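Local coordinates for pseudopodium-enriched atypical kinase 1 (Homo sapiens, PDB 6BHC), which adopts a protein kinase fold that dimerises in an unusual way and, as a pseudokinase, probably works mainly as a signalling scaffold rather than as an enzyme, at residues R263-P266 against E267-T270; E339-I343 against S344-G348; E192-P196 against Y197-H201. The protein carries 1 engineered substitution. All blocks are in the same frame, centred on the assembly; numbering follows the deposited sequence.

Contact 1. Residues R263-P266 against E267-T270; sequences RLAP and EIIT
Glu267 folds back over Ala265 because its CG stands between the backbone N and the carbonyl carbon (chi1 63°) and the chain then bends at chi2 (-88°). The carboxylate thus comes beside the methyl group, with Glu267 OE1 and Glu267 OE2 each 3.3 Å from Ala265 CB. An alanine suits this place, since its small side chain lets the acid lie close while Glu267 OE1 forms a salt bridge with Arg340. Pro266 fits the opening of the short helix: it has no N-H that would need an acceptor, and its ring favours the helical phi.

Backbone bonds close the turn. Ile268 N donates to Ala265 O at 3.0 Å. Pro266 O takes two donors, Ile269 N at 3.1 Å and Thr270 N at 3.2 Å. Thr270 OG1 adds a bond of 3.0 Å to Glu267 O, its hydroxyl bonding within the turn while Thr270 CG2 rests 3.2 Å from Pro266 O. On another flank Leu264 CD1 reaches Ile268 CG2 at 4.3 Å, a loose apolar touch near the surface.

Ala265, Pro266 and Glu267 form the Ala-Pro-Glu motif that ends the activation segment of protein kinases. Here the turn follows the loop after strand 247-248, and Ala265 and Pro266 pack on Phe280 of helix 277-289.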
ATOM      1  N   ARG A 263     -25.959 -37.853  -7.155  1.00 58.92           N
ATOM      2  CA  ARG A 263     -24.800 -36.984  -7.305  1.00 54.11           C
ATOM      3  C   ARG A 263     -23.715 -37.615  -8.170  1.00 56.53           C
ATOM      4  O   ARG A 263     -22.566 -37.164  -8.145  1.00 61.53           O
ATOM      5  CB  ARG A 263     -24.238 -36.614  -5.933  1.00 52.47           C
ATOM      6  CG  ARG A 263     -25.245 -35.935  -5.023  1.00 55.53           C
ATOM      7  CD  ARG A 263     -24.624 -35.561  -3.689  1.00 56.96           C
ATOM      8  NE  ARG A 263     -25.580 -34.873  -2.829  1.00 65.27           N
ATOM      9  CZ  ARG A 263     -25.767 -33.557  -2.826  1.00 64.37           C
ATOM     10  NH1 ARG A 263     -25.060 -32.782  -3.638  1.00 46.94           N
ATOM     11  NH2 ARG A 263     -26.662 -33.016  -2.010  1.00 69.60           N
ATOM     12  N   LEU A 264     -24.055 -38.649  -8.932  1.00 52.23           N
ATOM     13  CA  LEU A 264     -23.117 -39.303  -9.831  1.00 50.78           C
ATOM     14  C   LEU A 264     -23.325 -38.801 -11.253  1.00 47.43           C
ATOM     15  O   LEU A 264     -24.462 -38.679 -11.719  1.00 46.20           O
ATOM     16  CB  LEU A 264     -23.282 -40.823  -9.788  1.00 56.01           C
ATOM     17  CG  LEU A 264     -22.942 -41.514  -8.469  1.00 61.52           C
ATOM     18  CD1 LEU A 264     -23.094 -43.023  -8.611  1.00 72.87           C
ATOM     19  CD2 LEU A 264     -21.535 -41.140  -8.023  1.00 62.65           C
ATOM     20  N   ALA A 265     -22.220 -38.510 -11.934  1.00 46.06           N
ATOM     21  CA  ALA A 265     -22.292 -38.006 -13.295  1.00 44.67           C
ATOM     22  C   ALA A 265     -22.925 -39.051 -14.215  1.00 41.97           C
ATOM     23  O   ALA A 265     -22.851 -40.253 -13.945  1.00 47.60           O
ATOM     24  CB  ALA A 265     -20.897 -37.633 -13.795  1.00 48.00           C
ATOM     25  N   PRO A 266     -23.566 -38.618 -15.305  1.00 45.69           N
ATOM     26  CA  PRO A 266     -24.259 -39.582 -16.177  1.00 45.51           C
ATOM     27  C   PRO A 266     -23.351 -40.646 -16.767  1.00 46.10           C
ATOM     28  O   PRO A 266     -23.808 -41.773 -16.993  1.00 40.78           O
ATOM     29  CB  PRO A 266     -24.861 -38.689 -17.272  1.00 35.64           C
ATOM     30  CG  PRO A 266     -24.987 -37.347 -16.637  1.00 33.35           C
ATOM     31  CD  PRO A 266     -23.811 -37.225 -15.717  1.00 35.07           C
ATOM     32  N   GLU A 267     -22.078 -40.331 -17.025  1.00 40.00           N
ATOM     33  CA  GLU A 267     -21.193 -41.328 -17.618  1.00 43.94           C
ATOM     34  C   GLU A 267     -20.916 -42.477 -16.656  1.00 47.06           C
ATOM     35  O   GLU A 267     -20.642 -43.599 -17.095  1.00 44.35           O
ATOM     36  CB  GLU A 267     -19.883 -40.680 -18.074  1.00 41.05           C
ATOM     37  CG  GLU A 267     -19.041 -40.066 -16.964  1.00 41.62           C
ATOM     38  CD  GLU A 267     -19.403 -38.621 -16.677  1.00 46.77           C
ATOM     39  OE1 GLU A 267     -20.506 -38.185 -17.072  1.00 47.73           O
ATOM     40  OE2 GLU A 267     -18.578 -37.914 -16.059  1.00 46.14           O
ATOM     41  N   ILE A 268     -20.996 -42.224 -15.347  1.00 48.14           N
ATOM     42  CA  ILE A 268     -20.790 -43.288 -14.370  1.00 59.08           C
ATOM     43  C   ILE A 268     -21.932 -44.298 -14.423  1.00 66.84           C
ATOM     44  O   ILE A 268     -21.727 -45.493 -14.175  1.00 76.65           O
ATOM     45  CB  ILE A 268     -20.630 -42.684 -12.961  1.00 59.17           C
ATOM     46  CG1 ILE A 268     -19.484 -41.670 -12.943  1.00 51.28           C
ATOM     47  CG2 ILE A 268     -20.386 -43.772 -11.926  1.00 62.60           C
ATOM     48  CD1 ILE A 268     -18.137 -42.262 -13.294  1.00 53.44           C
ATOM     49  N   ILE A 269     -23.138 -43.848 -14.761  1.00 64.52           N
ATOM     50  CA  ILE A 269     -24.304 -44.725 -14.734  1.00 64.17           C
ATOM     51  C   ILE A 269     -24.475 -45.501 -16.039  1.00 68.01           C
ATOM     52  O   ILE A 269     -24.945 -46.643 -16.018  1.00 72.44           O
ATOM     53  CB  ILE A 269     -25.565 -43.904 -14.414  1.00 62.29           C
ATOM     54  CG1 ILE A 269     -25.336 -43.049 -13.167  1.00 63.23           C
ATOM     55  CG2 ILE A 269     -26.772 -44.817 -14.223  1.00 63.46           C
ATOM     56  CD1 ILE A 269     -26.499 -42.148 -12.820  1.00 63.90           C
ATOM     57  N   THR A 270     -24.096 -44.911 -17.172  1.00 68.28           N
ATOM     58  CA  THR A 270     -24.385 -45.483 -18.484  1.00 74.55           C
ATOM     59  C   THR A 270     -23.750 -46.852 -18.690  1.00 77.77           C
ATOM     60  O   THR A 270     -24.455 -47.867 -18.727  1.00 91.58           O
ATOM     61  CB  THR A 270     -23.922 -44.532 -19.591  1.00 75.95           C
ATOM     62  OG1 THR A 270     -22.563 -44.140 -19.354  1.00 83.73           O
ATOM     63  CG2 THR A 270     -24.814 -43.298 -19.638  1.00 64.89           C
TER

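Contact 2. Residues E339-I343 against S344-G348; sequences ERILI and SDAKG
Leu342 and Asp345 meet at the start of helix 343-354, where Leu342 is the N-cap residue. Its carbonyl is firmly used: Ala346 N donates to Leu342 O at 3.1 Å, fairly straight at 161°, while Asp345 N adds a weak bond to the same oxygen. Lys347 N continues the turn with a 3.1 Å bond to Ile343 O.

The packed side is apolar. Ile341 CG1 lies between its own backbone N and carbonyl carbon (chi1 65°), an arrangement that brings Ile341 CD1 to 4.2 Å from Ala346 CB. The small alanine admits both this isoleucine and Ile343, whose branched side chain is buried against Cys188 and Leu191 of helix 173-194; Ile341 and Ala346 both touch Leu328 of helix 322-332.

The outer side is looser. Leu342 is exposed, and Asp345 crosses it obliquely, its OD2 3.6 Å from Leu342 CB and weakly bonded to Leu342 N at 3.3 Å. Replacing Asp345 by an alanine is likely to leave the Leu342 N-H without this acceptor and to weaken the start of the helix, where a negative charge would be expected to be favourable.

A carboxylate at N3 accepting from the N-cap backbone N-H is one half of a capping box; leucine, lacking a polar side chain, cannot supply the other half.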
ATOM      1  N   GLU A 339     -17.836 -32.370 -23.370  1.00 52.04           N
ATOM      2  CA  GLU A 339     -18.345 -31.011 -23.483  1.00 47.57           C
ATOM      3  C   GLU A 339     -18.503 -30.318 -22.134  1.00 46.81           C
ATOM      4  O   GLU A 339     -18.663 -29.093 -22.101  1.00 47.96           O
ATOM      5  CB  GLU A 339     -19.693 -31.005 -24.220  1.00 55.65           C
ATOM      6  CG  GLU A 339     -19.599 -31.362 -25.700  1.00 70.42           C
ATOM      7  CD  GLU A 339     -19.249 -30.170 -26.576  1.00 82.54           C
ATOM      8  OE1 GLU A 339     -19.788 -30.084 -27.700  1.00 85.80           O
ATOM      9  OE2 GLU A 339     -18.444 -29.317 -26.146  1.00 86.33           O
ATOM     10  N   ARG A 340     -18.465 -31.064 -21.034  1.00 35.84           N
ATOM     11  CA  ARG A 340     -18.535 -30.462 -19.709  1.00 35.40           C
ATOM     12  C   ARG A 340     -17.303 -29.598 -19.468  1.00 30.64           C
ATOM     13  O   ARG A 340     -16.172 -30.038 -19.693  1.00 36.98           O
ATOM     14  CB  ARG A 340     -18.645 -31.554 -18.645  1.00 28.57           C
ATOM     15  CG  ARG A 340     -18.965 -31.064 -17.241  1.00 27.55           C
ATOM     16  CD  ARG A 340     -19.104 -32.250 -16.298  1.00 23.82           C
ATOM     17  NE  ARG A 340     -19.983 -33.271 -16.861  1.00 25.32           N
ATOM     18  CZ  ARG A 340     -19.982 -34.550 -16.498  1.00 29.78           C
ATOM     19  NH1 ARG A 340     -19.144 -34.978 -15.563  1.00 31.82           N
ATOM     20  NH2 ARG A 340     -20.817 -35.403 -17.074  1.00 28.88           N
ATOM     21  N   ILE A 341     -17.524 -28.359 -19.018  1.00 29.50           N
ATOM     22  CA  ILE A 341     -16.413 -27.424 -18.870  1.00 29.50           C
ATOM     23  C   ILE A 341     -15.479 -27.881 -17.753  1.00 30.76           C
ATOM     24  O   ILE A 341     -15.849 -28.646 -16.854  1.00 24.69           O
ATOM     25  CB  ILE A 341     -16.917 -25.995 -18.613  1.00 26.96           C
ATOM     26  CG1 ILE A 341     -17.653 -25.921 -17.274  1.00 38.13           C
ATOM     27  CG2 ILE A 341     -17.804 -25.527 -19.758  1.00 31.27           C
ATOM     28  CD1 ILE A 341     -17.945 -24.504 -16.820  1.00 46.58           C
ATOM     29  N   LEU A 342     -14.242 -27.396 -17.821  1.00 25.15           N
ATOM     30  CA  LEU A 342     -13.233 -27.691 -16.818  1.00 30.99           C
ATOM     31  C   LEU A 342     -13.420 -26.803 -15.592  1.00 31.25           C
ATOM     32  O   LEU A 342     -14.030 -25.732 -15.654  1.00 27.98           O
ATOM     33  CB  LEU A 342     -11.831 -27.496 -17.398  1.00 29.98           C
ATOM     34  CG  LEU A 342     -11.382 -28.503 -18.458  1.00 38.16           C
ATOM     35  CD1 LEU A 342     -10.135 -28.009 -19.176  1.00 42.55           C
ATOM     36  CD2 LEU A 342     -11.127 -29.856 -17.818  1.00 38.13           C
ATOM     37  N   ILE A 343     -12.872 -27.261 -14.464  1.00 32.56           N
ATOM     38  CA  ILE A 343     -13.014 -26.512 -13.220  1.00 33.70           C
ATOM     39  C   ILE A 343     -12.246 -25.196 -13.269  1.00 31.76           C
ATOM     40  O   ILE A 343     -12.543 -24.282 -12.492  1.00 29.27           O
ATOM     41  CB  ILE A 343     -12.571 -27.370 -12.019  1.00 36.30           C
ATOM     42  CG1 ILE A 343     -13.306 -26.933 -10.749  1.00 32.83           C
ATOM     43  CG2 ILE A 343     -11.063 -27.288 -11.815  1.00 41.46           C
ATOM     44  CD1 ILE A 343     -14.793 -27.222 -10.772  1.00 27.22           C
ATOM     45  N   SER A 344     -11.266 -25.070 -14.169  1.00 27.23           N
ATOM     46  CA  SER A 344     -10.587 -23.793 -14.353  1.00 31.59           C
ATOM     47  C   SER A 344     -11.428 -22.823 -15.172  1.00 31.15           C
ATOM     48  O   SER A 344     -11.295 -21.605 -15.010  1.00 32.82           O
ATOM     49  CB  SER A 344      -9.230 -24.003 -15.022  1.00 35.17           C
ATOM     50  OG  SER A 344      -8.358 -24.739 -14.183  1.00 52.39           O
ATOM     51  N   ASP A 345     -12.284 -23.340 -16.054  1.00 31.36           N
ATOM     52  CA  ASP A 345     -13.231 -22.481 -16.755  1.00 25.24           C
ATOM     53  C   ASP A 345     -14.319 -21.989 -15.810  1.00 23.73           C
ATOM     54  O   ASP A 345     -14.731 -20.825 -15.881  1.00 20.61           O
ATOM     55  CB  ASP A 345     -13.843 -23.230 -17.939  1.00 29.37           C
ATOM     56  CG  ASP A 345     -12.796 -23.737 -18.911  1.00 49.13           C
ATOM     57  OD1 ASP A 345     -11.771 -23.047 -19.093  1.00 49.86           O
ATOM     58  OD2 ASP A 345     -12.996 -24.828 -19.487  1.00 64.58           O
ATOM     59  N   ALA A 346     -14.792 -22.864 -14.917  1.00 20.57           N
ATOM     60  CA  ALA A 346     -15.747 -22.442 -13.899  1.00 24.16           C
ATOM     61  C   ALA A 346     -15.160 -21.351 -13.017  1.00 27.83           C
ATOM     62  O   ALA A 346     -15.866 -20.417 -12.620  1.00 30.76           O
ATOM     63  CB  ALA A 346     -16.179 -23.641 -13.054  1.00 16.62           C
ATOM     64  N   LYS A 347     -13.868 -21.453 -12.699  1.00 28.99           N
ATOM     65  CA  LYS A 347     -13.215 -20.407 -11.923  1.00 26.14           C
ATOM     66  C   LYS A 347     -13.250 -19.076 -12.662  1.00 18.57           C
ATOM     67  O   LYS A 347     -13.544 -18.036 -12.066  1.00 17.94           O
ATOM     68  CB  LYS A 347     -11.776 -20.815 -11.604  1.00 23.98           C
ATOM     69  CG  LYS A 347     -11.030 -19.843 -10.706  1.00 35.12           C
ATOM     70  CD  LYS A 347      -9.715 -20.436 -10.223  1.00 43.09           C
ATOM     71  CE  LYS A 347      -9.058 -19.547  -9.181  1.00 59.28           C
ATOM     72  NZ  LYS A 347      -7.816 -20.166  -8.642  1.00 67.86           N
ATOM     73  N   GLY A 348     -12.966 -19.092 -13.964  1.00 19.54           N
ATOM     74  CA  GLY A 348     -12.999 -17.863 -14.735  1.00 22.76           C
ATOM     75  C   GLY A 348     -14.378 -17.249 -14.822  1.00 20.26           C
ATOM     76  O   GLY A 348     -14.513 -16.025 -14.839  1.00 30.35           O
TER

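Contact 3. Residues E192-P196 against Y197-H201; sequences EHLKP and YHVTH
A Schellman motif ends helix 173-194, with Leu194 and Lys195 as acceptors and His198 and Val199 as donors. Val199 N reaches back to Leu194 O at 3.2 Å in a nearly straight bond (167°), and His198 N gives a 2.9 Å bond to Lys195 O; Tyr197 N bonds weakly to Leu194 O as well. His198 is the C-prime residue and takes the positive phi that reverses the chain. Glycine adopts such a backbone most easily, but the position is taken here by a histidine, whose CB points away from the helix end while Lys195 O lies over one face of the ring. Pro196, whose nitrogen carries no hydrogen, suits a turn where helical bonding is giving out.

The turn hands the chain from this long helix of the kinase C-lobe to strand 199-200, which pairs with strand 247-248, and then to His201, at the position of the catalytic-loop histidine of the His-Arg-Asp motif. On the inner side, Leu194 CB packs 4.2 Å from Val199 CB and also lies 3.3 Å from Val199 O, joining helix end to strand.

On another side the aromatic groups of His193 and Tyr197 meet obliquely, their planes at 57°. With His193 CG opposite its backbone N (chi1 -171°), the imidazole extends until His193 NE2 is 4.0 Å from Tyr197 CE2. His193 O approaches the tyrosine edge in plane, 3.4 Å from Tyr197 CD2. The polar ends converge on one residue of a neighbouring loop: Tyr197 OH bonds to Ala112 N and His193 NE2 to Ala112 O.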
ATOM      1  N   GLU A 192      -9.015 -27.208  -8.305  1.00 32.66           N
ATOM      2  CA  GLU A 192      -7.933 -27.025  -9.267  1.00 30.26           C
ATOM      3  C   GLU A 192      -6.609 -27.529  -8.707  1.00 34.70           C
ATOM      4  O   GLU A 192      -5.733 -27.958  -9.466  1.00 27.37           O
ATOM      5  CB  GLU A 192      -7.832 -25.547  -9.650  1.00 34.14           C
ATOM      6  CG  GLU A 192      -6.903 -25.245 -10.812  1.00 59.40           C
ATOM      7  CD  GLU A 192      -6.817 -23.758 -11.112  1.00 72.00           C
ATOM      8  OE1 GLU A 192      -6.953 -22.949 -10.169  1.00 70.37           O
ATOM      9  OE2 GLU A 192      -6.620 -23.399 -12.293  1.00 74.86           O
ATOM     10  N   HIS A 193      -6.449 -27.492  -7.382  1.00 23.53           N
ATOM     11  CA  HIS A 193      -5.251 -28.019  -6.740  1.00 26.06           C
ATOM     12  C   HIS A 193      -5.155 -29.535  -6.856  1.00 29.28           C
ATOM     13  O   HIS A 193      -4.047 -30.079  -6.807  1.00 32.25           O
ATOM     14  CB  HIS A 193      -5.234 -27.602  -5.266  1.00 21.72           C
ATOM     15  CG  HIS A 193      -3.952 -27.908  -4.557  1.00 24.62           C
ATOM     16  ND1 HIS A 193      -2.788 -27.205  -4.784  1.00 25.55           N
ATOM     17  CD2 HIS A 193      -3.655 -28.832  -3.613  1.00 22.17           C
ATOM     18  CE1 HIS A 193      -1.828 -27.688  -4.016  1.00 22.00           C
ATOM     19  NE2 HIS A 193      -2.328 -28.674  -3.294  1.00 17.84           N
ATOM     20  N   LEU A 194      -6.285 -30.226  -7.022  1.00 21.35           N
ATOM     21  CA  LEU A 194      -6.272 -31.680  -7.106  1.00 23.55           C
ATOM     22  C   LEU A 194      -5.897 -32.194  -8.489  1.00 27.33           C
ATOM     23  O   LEU A 194      -5.475 -33.350  -8.610  1.00 29.29           O
ATOM     24  CB  LEU A 194      -7.642 -32.247  -6.722  1.00 21.49           C
ATOM     25  CG  LEU A 194      -8.240 -31.840  -5.375  1.00 28.38           C
ATOM     26  CD1 LEU A 194      -9.581 -32.533  -5.154  1.00 29.21           C
ATOM     27  CD2 LEU A 194      -7.282 -32.150  -4.240  1.00 26.01           C
ATOM     28  N   LYS A 195      -6.038 -31.368  -9.525  1.00 19.37           N
ATOM     29  CA  LYS A 195      -5.850 -31.850 -10.892  1.00 23.69           C
ATOM     30  C   LYS A 195      -4.438 -32.347 -11.173  1.00 33.01           C
ATOM     31  O   LYS A 195      -4.301 -33.427 -11.775  1.00 30.22           O
ATOM     32  CB  LYS A 195      -6.266 -30.757 -11.882  1.00 23.68           C
ATOM     33  CG  LYS A 195      -7.680 -30.250 -11.671  1.00 26.34           C
ATOM     34  CD  LYS A 195      -8.687 -31.386 -11.726  1.00 41.50           C
ATOM     35  CE  LYS A 195     -10.102 -30.884 -11.481  1.00 46.76           C
ATOM     36  NZ  LYS A 195     -11.102 -31.989 -11.530  1.00 53.23           N
ATOM     37  N   PRO A 196      -3.361 -31.645 -10.797  1.00 32.70           N
ATOM     38  CA  PRO A 196      -2.020 -32.187 -11.078  1.00 34.57           C
ATOM     39  C   PRO A 196      -1.720 -33.482 -10.343  1.00 32.65           C
ATOM     40  O   PRO A 196      -0.807 -34.212 -10.748  1.00 33.06           O
ATOM     41  CB  PRO A 196      -1.081 -31.056 -10.632  1.00 31.76           C
ATOM     42  CG  PRO A 196      -1.921 -29.831 -10.662  1.00 27.81           C
ATOM     43  CD  PRO A 196      -3.276 -30.290 -10.223  1.00 21.97           C
ATOM     44  N   TYR A 197      -2.455 -33.792  -9.277  1.00 22.72           N
ATOM     45  CA  TYR A 197      -2.337 -35.077  -8.602  1.00 28.83           C
ATOM     46  C   TYR A 197      -3.235 -36.146  -9.208  1.00 36.82           C
ATOM     47  O   TYR A 197      -3.123 -37.314  -8.821  1.00 33.04           O
ATOM     48  CB  TYR A 197      -2.670 -34.933  -7.111  1.00 30.91           C
ATOM     49  CG  TYR A 197      -1.705 -34.069  -6.333  1.00 34.26           C
ATOM     50  CD1 TYR A 197      -0.507 -34.587  -5.858  1.00 37.72           C
ATOM     51  CD2 TYR A 197      -1.996 -32.738  -6.064  1.00 35.26           C
ATOM     52  CE1 TYR A 197       0.379 -33.801  -5.144  1.00 41.79           C
ATOM     53  CE2 TYR A 197      -1.120 -31.945  -5.348  1.00 30.23           C
ATOM     54  CZ  TYR A 197       0.066 -32.482  -4.892  1.00 36.96           C
ATOM     55  OH  TYR A 197       0.945 -31.696  -4.181  1.00 40.18           O
ATOM     56  N   HIS A 198      -4.113 -35.774 -10.144  1.00 33.67           N
ATOM     57  CA  HIS A 198      -5.113 -36.682 -10.710  1.00 30.87           C
ATOM     58  C   HIS A 198      -5.991 -37.275  -9.610  1.00 31.49           C
ATOM     59  O   HIS A 198      -6.238 -38.481  -9.557  1.00 38.64           O
ATOM     60  CB  HIS A 198      -4.459 -37.784 -11.547  1.00 38.22           C
ATOM     61  CG  HIS A 198      -3.706 -37.272 -12.732  1.00 49.30           C
ATOM     62  ND1 HIS A 198      -2.374 -36.926 -12.674  1.00 61.11           N
ATOM     63  CD2 HIS A 198      -4.102 -37.037 -14.006  1.00 52.89           C
ATOM     64  CE1 HIS A 198      -1.979 -36.505 -13.862  1.00 58.29           C
ATOM     65  NE2 HIS A 198      -3.009 -36.562 -14.689  1.00 54.41           N
ATOM     66  N   VAL A 199      -6.460 -36.406  -8.721  1.00 29.98           N
ATOM     67  CA  VAL A 199      -7.308 -36.791  -7.600  1.00 33.51           C
ATOM     68  C   VAL A 199      -8.688 -36.185  -7.811  1.00 34.87           C
ATOM     69  O   VAL A 199      -8.808 -34.997  -8.137  1.00 32.92           O
ATOM     70  CB  VAL A 199      -6.701 -36.343  -6.259  1.00 31.36           C
ATOM     71  CG1 VAL A 199      -7.699 -36.533  -5.128  1.00 32.87           C
ATOM     72  CG2 VAL A 199      -5.424 -37.117  -5.976  1.00 37.67           C
ATOM     73  N   THR A 200      -9.722 -37.004  -7.647  1.00 27.78           N
ATOM     74  CA  THR A 200     -11.109 -36.559  -7.684  1.00 31.60           C
ATOM     75  C   THR A 200     -11.726 -36.766  -6.309  1.00 25.54           C
ATOM     76  O   THR A 200     -11.573 -37.837  -5.712  1.00 25.58           O
ATOM     77  CB  THR A 200     -11.911 -37.320  -8.742  1.00 30.36           C
ATOM     78  OG1 THR A 200     -11.903 -38.720  -8.436  1.00 43.26           O
ATOM     79  CG2 THR A 200     -11.316 -37.106 -10.128  1.00 32.27           C
ATOM     80  N   HIS A 201     -12.423 -35.744  -5.811  1.00 23.02           N
ATOM     81  CA  HIS A 201     -12.984 -35.812  -4.465  1.00 24.54           C
ATOM     82  C   HIS A 201     -14.111 -36.838  -4.387  1.00 30.49           C
ATOM     83  O   HIS A 201     -14.145 -37.667  -3.470  1.00 32.77           O
ATOM     84  CB  HIS A 201     -13.472 -34.429  -4.038  1.00 17.28           C
ATOM     85  CG  HIS A 201     -13.879 -34.347  -2.600  1.00 31.08           C
ATOM     86  ND1 HIS A 201     -15.116 -34.761  -2.153  1.00 34.98           N
ATOM     87  CD2 HIS A 201     -13.217 -33.893  -1.510  1.00 21.58           C
ATOM     88  CE1 HIS A 201     -15.197 -34.565  -0.849  1.00 36.37           C
ATOM     89  NE2 HIS A 201     -14.058 -34.040  -0.434  1.00 24.97           N
TER

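How the contacts relate
All three contacts lie within the protein kinase domain, in the chain order contact 3, contact 1, contact 2. The centres of contacts 1 and 2 are about 18 Å apart, those of contacts 2 and 3 about 14 Å, and those of contacts 1 and 3 about 19 Å. Contact 2 touches both others. Arg340 NH2 meets Glu267 OE1 of contact 1 at 2.8 Å, the salt bridge kinases typically form between the Ala-Pro-Glu motif and a late C-lobe arginine. Toward contact 3, Lys347 NZ, also hydrogen-bonded to Ser189, forms a salt bridge with Glu192 OE1, tying helix 343-354 to helix 173-194. Contacts 1 and 3 do not touch. This pseudokinase thus keeps familiar C-lobe architecture.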